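PDB 6FUC: aminoglycoside phosphotransferase from Streptomyces rimosus, which probably inactivates streptomycin by transferring phosphate from ATP to its 3''-hydroxyl group, which would give resistance to the antibiotic. Local coordinates for residues E246-R250 with Y251-L255; E145-P149 with D150-E154. One frame throughout, in Å; residues are numbered along the deposited sequence.

Interaction 1 of 2, residues E246-R250 with Y251-L255; sequences EFAAR and YGIAL
Phe247 and Tyr251 both swing CG away from the backbone N (chi1 -172° and 168°), and this brings their side chains together one turn apart. The site is the C-terminal end of helix 243-251, in the helical lobe of this kinase-like fold, where the chain breaks from helical angles at Gly252 with positive phi. Phe247 CE1 meets Tyr251 CB at 4.0 Å. The two side chains meet at a slant. The helix bond from Tyr251 N to Phe247 O is 2.8 Å and nearly straight, at 173°. Ala248 O takes two bonds, from Gly252 N at 2.8 Å and from Ile253 N at 3.1 Å, which come from opposite faces of the carbonyl plane. The second bond spans five residues and ties the outgoing loop to the last turn. Ile253 N also lies at the edge of the Tyr251 ring, in its plane. Beyond the contact, Phe247 packs edge-to-face with Trp107 of helix 100-117 and Phe226 of helix 219-233. The Tyr251 hydroxyl is hydrogen-bonded to His118 ND1, and Arg250 NE forms a salt bridge with Asp112 OD1. The loop then doubles back over the small buried methyl of Ala248. Ile253 CG2 touches Ala248 CB at 4.0 Å, and Leu255 CD2 reaches the same CB at 3.9 Å.

Interaction 2 of 2, residues E145-P149 with D150-E154; sequences EAVNP and DFLPE
Val147 and Leu152 touch across a short 3-10 turn that is started by an Asx turn at Asn148. The turn lies in the loop between helices 131-143 and 161-168, just past the Schellman motif at Glu145. Val147 CG1 lies 4.3 Å from Leu152 CD1. Both side chains also pack on Leu269, near the end of the chain. Asn148 carries most of the contact. With CG anti to the backbone N (chi1 -174°), its amide turns back over the start of the turn. Asn148 OD1 accepts Asp150 N at 2.8 Å, the bond that defines the Asx turn. The donor stands above the amide carbonyl plane. A water also donates to Asn148 OD1 and makes a weak bond to Asp150 OD2, so it bridges the two side chains. Asn148 CB and ND2 lie over one face of the Phe151 ring. Asn148 CB makes a CH-pi contact 3.9 Å from the Phe151 ring centroid, and Asn148 ND2 sits 3.7 Å from Phe151 CZ. Amide and ring planes are 31° apart. The main chain of Asn148 closes the turn as well, its O bonding Phe151 N at 3.0 Å. Pro149 comes next, and its O accepts Leu152 N at 3.1 Å. Pro149 CA packs 3.8 Å from Leu152 CD1.

Both interactions are local and join neighbouring residues of the chain. Interaction 1 is partly buried: it ends a helix, Phe247 packs against helices 100-117 and 219-233, and Tyr251 against Arg115 and His118. Interaction 2 lies at the surface, in the loop between helices 131-143 and 161-168, and rests on the C-terminal residues of the chain. Backbone bonds fix both turns. Interaction 1 relies on a shared main-chain carbonyl and apolar side chains, whereas interaction 2 adds a side-chain amide, a water and a CH-pi contact. Their centres are about 29 Å apart, and they belong to different parts of the chain: the end of helix 243-251 and the loop after helix 131-143.

Interaction 1 of 2, residues E246-R250 with Y251-L255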
ATOM      1  N   GLU A 246      -3.275  21.658  -3.668  1.00 19.42           N
ATOM      2  CA  GLU A 246      -2.220  21.794  -4.693  1.00 20.39           C
ATOM      3  C   GLU A 246      -1.875  20.416  -5.317  1.00 18.19           C
ATOM      4  O   GLU A 246      -1.667  20.362  -6.550  1.00 18.00           O
ATOM      5  CB  GLU A 246      -0.979  22.377  -4.101  1.00 21.51           C
ATOM      6  CG  GLU A 246      -1.186  23.787  -3.579  1.00 26.70           C
ATOM      7  CD  GLU A 246       0.039  24.625  -3.515  1.00 26.52           C
ATOM      8  OE1 GLU A 246       1.151  24.155  -3.867  1.00 26.65           O
ATOM      9  OE2 GLU A 246      -0.146  25.798  -3.124  1.00 30.45           O
ATOM     10  N   PHE A 247      -1.877  19.342  -4.519  1.00 16.10           N
ATOM     11  CA  PHE A 247      -1.676  17.985  -5.092  1.00 13.46           C
ATOM     12  C   PHE A 247      -2.781  17.745  -6.133  1.00 15.08           C
ATOM     13  O   PHE A 247      -2.528  17.291  -7.226  1.00 14.73           O
ATOM     14  CB  PHE A 247      -1.731  16.973  -3.995  1.00 13.38           C
ATOM     15  CG  PHE A 247      -1.360  15.599  -4.444  1.00 13.20           C
ATOM     16  CD1 PHE A 247      -2.245  14.839  -5.155  1.00 14.39           C
ATOM     17  CD2 PHE A 247      -0.082  15.097  -4.215  1.00 15.53           C
ATOM     18  CE1 PHE A 247      -1.841  13.507  -5.531  1.00 13.70           C
ATOM     19  CE2 PHE A 247       0.288  13.856  -4.605  1.00 15.12           C
ATOM     20  CZ  PHE A 247      -0.583  13.065  -5.285  1.00 14.36           C
ATOM     21  N   ALA A 248      -4.027  18.024  -5.750  1.00 15.49           N
ATOM     22  CA  ALA A 248      -5.147  17.735  -6.618  1.00 16.82           C
ATOM     23  C   ALA A 248      -5.088  18.491  -7.939  1.00 18.08           C
ATOM     24  O   ALA A 248      -5.431  17.981  -9.012  1.00 19.28           O
ATOM     25  CB  ALA A 248      -6.476  17.978  -5.915  1.00 17.83           C
ATOM     26  N   ALA A 249      -4.664  19.730  -7.845  1.00 18.65           N
ATOM     27  CA  ALA A 249      -4.499  20.561  -9.030  1.00 21.48           C
ATOM     28  C   ALA A 249      -3.400  19.969  -9.932  1.00 20.52           C
ATOM     29  O   ALA A 249      -3.518  19.971 -11.149  1.00 22.81           O
ATOM     30  CB  ALA A 249      -4.189  22.010  -8.673  1.00 28.65           C
ATOM     31  N   ARG A 250      -2.304  19.523  -9.342  1.00 18.25           N
ATOM     32  CA  ARG A 250      -1.231  18.958 -10.142  1.00 16.42           C
ATOM     33  C   ARG A 250      -1.609  17.565 -10.762  1.00 16.87           C
ATOM     34  O   ARG A 250      -1.307  17.303 -11.916  1.00 17.61           O
ATOM     35  CB  ARG A 250       0.032  18.772  -9.249  1.00 18.05           C
ATOM     36  CG  ARG A 250       1.248  18.224  -9.976  1.00 19.01           C
ATOM     37  CD  ARG A 250       1.857  19.216 -10.908  1.00 20.64           C
ATOM     38  NE  ARG A 250       2.973  18.624 -11.621  1.00 19.77           N
ATOM     39  CZ  ARG A 250       3.866  19.326 -12.269  1.00 18.58           C
ATOM     40  NH1 ARG A 250       3.740  20.632 -12.371  1.00 24.51           N
ATOM     41  NH2 ARG A 250       4.821  18.684 -12.904  1.00 24.12           N
ATOM     42  N   TYR A 251      -2.203  16.721  -9.974  1.00 14.22           N
ATOM     43  CA  TYR A 251      -2.656  15.393 -10.405  1.00 15.04           C
ATOM     44  C   TYR A 251      -3.830  15.530 -11.408  1.00 15.56           C
ATOM     45  O   TYR A 251      -3.888  14.744 -12.347  1.00 15.96           O
ATOM     46  CB  TYR A 251      -3.082  14.615  -9.167  1.00 13.80           C
ATOM     47  CG  TYR A 251      -3.828  13.335  -9.417  1.00 12.37           C
ATOM     48  CD1 TYR A 251      -5.197  13.317  -9.648  1.00 13.36           C
ATOM     49  CD2 TYR A 251      -3.169  12.115  -9.451  1.00 11.33           C
ATOM     50  CE1 TYR A 251      -5.885  12.119  -9.799  1.00 12.22           C
ATOM     51  CE2 TYR A 251      -3.869  10.920  -9.602  1.00 10.22           C
ATOM     52  CZ  TYR A 251      -5.210  10.940  -9.825  1.00 10.60           C
ATOM     53  OH  TYR A 251      -5.968   9.798  -9.972  1.00 11.56           O
ATOM     54  N   GLY A 252      -4.735  16.441 -11.190  1.00 16.66           N
ATOM     55  CA  GLY A 252      -5.921  16.689 -12.049  1.00 18.60           C
ATOM     56  C   GLY A 252      -7.197  15.988 -11.554  1.00 16.79           C
ATOM     57  O   GLY A 252      -7.787  15.145 -12.270  1.00 21.80           O
ATOM     58  N   ILE A 253      -7.644  16.321 -10.352  1.00 15.64           N
ATOM     59  CA  ILE A 253      -8.893  15.809  -9.820  1.00 16.49           C
ATOM     60  C   ILE A 253      -9.483  16.910  -8.932  1.00 16.67           C
ATOM     61  O   ILE A 253      -8.758  17.703  -8.340  1.00 19.61           O
ATOM     62  CB  ILE A 253      -8.660  14.484  -9.076  1.00 14.96           C
ATOM     63  CG1 ILE A 253      -9.927  13.690  -8.801  1.00 16.36           C
ATOM     64  CG2 ILE A 253      -7.927  14.740  -7.731  1.00 14.98           C
ATOM     65  CD1 ILE A 253      -9.670  12.292  -8.270  1.00 17.64           C
ATOM     66  N   ALA A 254     -10.802  16.908  -8.825  1.00 17.40           N
ATOM     67  CA  ALA A 254     -11.541  17.739  -7.893  1.00 20.78           C
ATOM     68  C   ALA A 254     -11.503  17.011  -6.571  1.00 21.37           C
ATOM     69  O   ALA A 254     -11.637  15.711  -6.485  1.00 24.39           O
ATOM     70  CB  ALA A 254     -12.978  17.902  -8.325  1.00 27.35           C
ATOM     71  N   LEU A 255     -11.249  17.778  -5.524  1.00 17.68           N
ATOM     72  CA  LEU A 255     -11.328  17.166  -4.164  1.00 16.05           C
ATOM     73  C   LEU A 255     -12.779  16.833  -3.845  1.00 15.83           C
ATOM     74  O   LEU A 255     -13.671  17.614  -4.104  1.00 21.93           O
ATOM     75  CB  LEU A 255     -10.783  18.092  -3.076  1.00 20.65           C
ATOM     76  CG  LEU A 255      -9.292  18.330  -3.223  1.00 31.62           C
ATOM     77  CD1 LEU A 255      -8.933  19.610  -2.488  1.00 36.37           C
ATOM     78  CD2 LEU A 255      -8.507  17.121  -2.731  1.00 38.14           C
TER

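Interaction 2 of 2, residues E145-P149 with D150-E154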
ATOM      1  N   GLU A 145     -12.955 -10.078  14.902  1.00 25.60           N
ATOM      2  CA  GLU A 145     -12.499  -9.185  15.948  1.00 23.49           C
ATOM      3  C   GLU A 145     -10.975  -9.005  15.778  1.00 22.45           C
ATOM      4  O   GLU A 145     -10.211  -8.992  16.735  1.00 26.30           O
ATOM      5  CB  GLU A 145     -12.914  -9.739  17.333  1.00 29.73           C
ATOM      6  CG  GLU A 145     -14.437  -9.781  17.539  1.00 37.92           C
ATOM      7  CD  GLU A 145     -14.930 -10.306  18.912  1.00 52.86           C
ATOM      8  OE1 GLU A 145     -14.105 -10.641  19.806  1.00 65.88           O
ATOM      9  OE2 GLU A 145     -16.172 -10.370  19.098  1.00 60.55           O
ATOM     10  N   ALA A 146     -10.558  -8.789  14.541  1.00 19.47           N
ATOM     11  CA  ALA A 146      -9.115  -8.712  14.208  1.00 20.29           C
ATOM     12  C   ALA A 146      -8.602  -7.325  13.862  1.00 18.77           C
ATOM     13  O   ALA A 146      -7.494  -7.174  13.428  1.00 21.39           O
ATOM     14  CB  ALA A 146      -8.795  -9.719  13.101  1.00 21.48           C
ATOM     15  N   VAL A 147      -9.426  -6.289  14.017  1.00 16.99           N
ATOM     16  CA  VAL A 147      -9.001  -4.912  13.715  1.00 14.77           C
ATOM     17  C   VAL A 147      -7.946  -4.479  14.710  1.00 16.32           C
ATOM     18  O   VAL A 147      -8.118  -4.655  15.916  1.00 19.84           O
ATOM     19  CB  VAL A 147     -10.175  -3.938  13.682  1.00 15.66           C
ATOM     20  CG1 VAL A 147      -9.688  -2.495  13.501  1.00 16.32           C
ATOM     21  CG2 VAL A 147     -11.146  -4.326  12.567  1.00 16.46           C
ATOM     22  N   ASN A 148      -6.858  -3.914  14.212  1.00 17.35           N
ATOM     23  CA  ASN A 148      -5.842  -3.335  15.059  1.00 18.09           C
ATOM     24  C   ASN A 148      -6.177  -1.894  15.312  1.00 18.02           C
ATOM     25  O   ASN A 148      -6.152  -1.093  14.376  1.00 17.22           O
ATOM     26  CB  ASN A 148      -4.458  -3.390  14.417  1.00 20.04           C
ATOM     27  CG  ASN A 148      -3.362  -2.917  15.351  1.00 22.54           C
ATOM     28  OD1 ASN A 148      -3.598  -2.141  16.268  1.00 25.92           O
ATOM     29  ND2 ASN A 148      -2.149  -3.389  15.119  1.00 29.67           N
ATOM     30  N   PRO A 149      -6.574  -1.529  16.554  1.00 19.16           N
ATOM     31  CA  PRO A 149      -7.028  -0.136  16.763  1.00 20.88           C
ATOM     32  C   PRO A 149      -5.934   0.894  16.533  1.00 20.89           C
ATOM     33  O   PRO A 149      -6.269   2.046  16.258  1.00 20.80           O
ATOM     34  CB  PRO A 149      -7.502  -0.124  18.222  1.00 23.79           C
ATOM     35  CG  PRO A 149      -6.849  -1.296  18.830  1.00 26.49           C
ATOM     36  CD  PRO A 149      -6.605  -2.315  17.790  1.00 22.29           C
ATOM     37  N   ASP A 150      -4.654   0.486  16.524  1.00 21.61           N
ATOM     38  CA  ASP A 150      -3.582   1.448  16.261  1.00 22.85           C
ATOM     39  C   ASP A 150      -3.672   2.001  14.809  1.00 19.67           C
ATOM     40  O   ASP A 150      -3.102   3.065  14.517  1.00 24.94           O
ATOM     41  CB  ASP A 150      -2.199   0.826  16.477  1.00 26.12           C
ATOM     42  CG  ASP A 150      -1.895   0.525  17.929  1.00 37.66           C
ATOM     43  OD1 ASP A 150      -2.548   1.111  18.823  1.00 44.59           O
ATOM     44  OD2 ASP A 150      -0.996  -0.317  18.137  1.00 39.22           O
ATOM     45  N   PHE A 151      -4.321   1.254  13.914  1.00 19.05           N
ATOM     46  CA  PHE A 151      -4.462   1.674  12.487  1.00 18.83           C
ATOM     47  C   PHE A 151      -5.577   2.635  12.321  1.00 16.95           C
ATOM     48  O   PHE A 151      -5.679   3.241  11.257  1.00 16.58           O
ATOM     49  CB  PHE A 151      -4.690   0.461  11.585  1.00 18.25           C
ATOM     50  CG  PHE A 151      -3.582  -0.578  11.594  1.00 20.48           C
ATOM     51  CD1 PHE A 151      -2.350  -0.327  12.130  1.00 22.17           C
ATOM     52  CD2 PHE A 151      -3.832  -1.820  10.984  1.00 21.58           C
ATOM     53  CE1 PHE A 151      -1.372  -1.319  12.117  1.00 29.57           C
ATOM     54  CE2 PHE A 151      -2.897  -2.815  11.005  1.00 24.28           C
ATOM     55  CZ  PHE A 151      -1.649  -2.555  11.532  1.00 24.56           C
ATOM     56  N   LEU A 152      -6.472   2.737  13.280  1.00 16.95           N
ATOM     57  CA  LEU A 152      -7.628   3.597  13.147  1.00 16.60           C
ATOM     58  C   LEU A 152      -7.234   5.054  13.363  1.00 17.26           C
ATOM     59  O   LEU A 152      -6.285   5.349  14.101  1.00 21.26           O
ATOM     60  CB  LEU A 152      -8.681   3.194  14.154  1.00 16.49           C
ATOM     61  CG  LEU A 152      -9.360   1.861  13.947  1.00 15.68           C
ATOM     62  CD1 LEU A 152     -10.149   1.464  15.190  1.00 16.48           C
ATOM     63  CD2 LEU A 152     -10.260   1.917  12.726  1.00 17.75           C
ATOM     64  N   PRO A 153      -8.014   5.986  12.844  1.00 17.94           N
ATOM     65  CA  PRO A 153      -7.876   7.383  13.258  1.00 20.24           C
ATOM     66  C   PRO A 153      -7.975   7.505  14.769  1.00 23.73           C
ATOM     67  O   PRO A 153      -8.777   6.801  15.384  1.00 19.93           O
ATOM     68  CB  PRO A 153      -9.089   8.044  12.609  1.00 21.19           C
ATOM     69  CG  PRO A 153      -9.434   7.173  11.493  1.00 19.83           C
ATOM     70  CD  PRO A 153      -9.128   5.796  11.882  1.00 17.67           C
ATOM     71  N   GLU A 154      -7.194   8.420  15.331  1.00 23.64           N
ATOM     72  CA  GLU A 154      -7.151   8.543  16.781  1.00 26.99           C
ATOM     73  C   GLU A 154      -8.551   8.583  17.436  1.00 25.19           C
ATOM     74  O   GLU A 154      -8.785   7.964  18.472  1.00 27.48           O
ATOM     75  CB  GLU A 154      -6.342   9.795  17.144  1.00 30.35           C
ATOM     76  CG  GLU A 154      -5.818   9.758  18.568  1.00 37.49           C
TER
HETATM   77  O   HOH W   1      -2.478  -2.728  18.633  1.00 44.04           O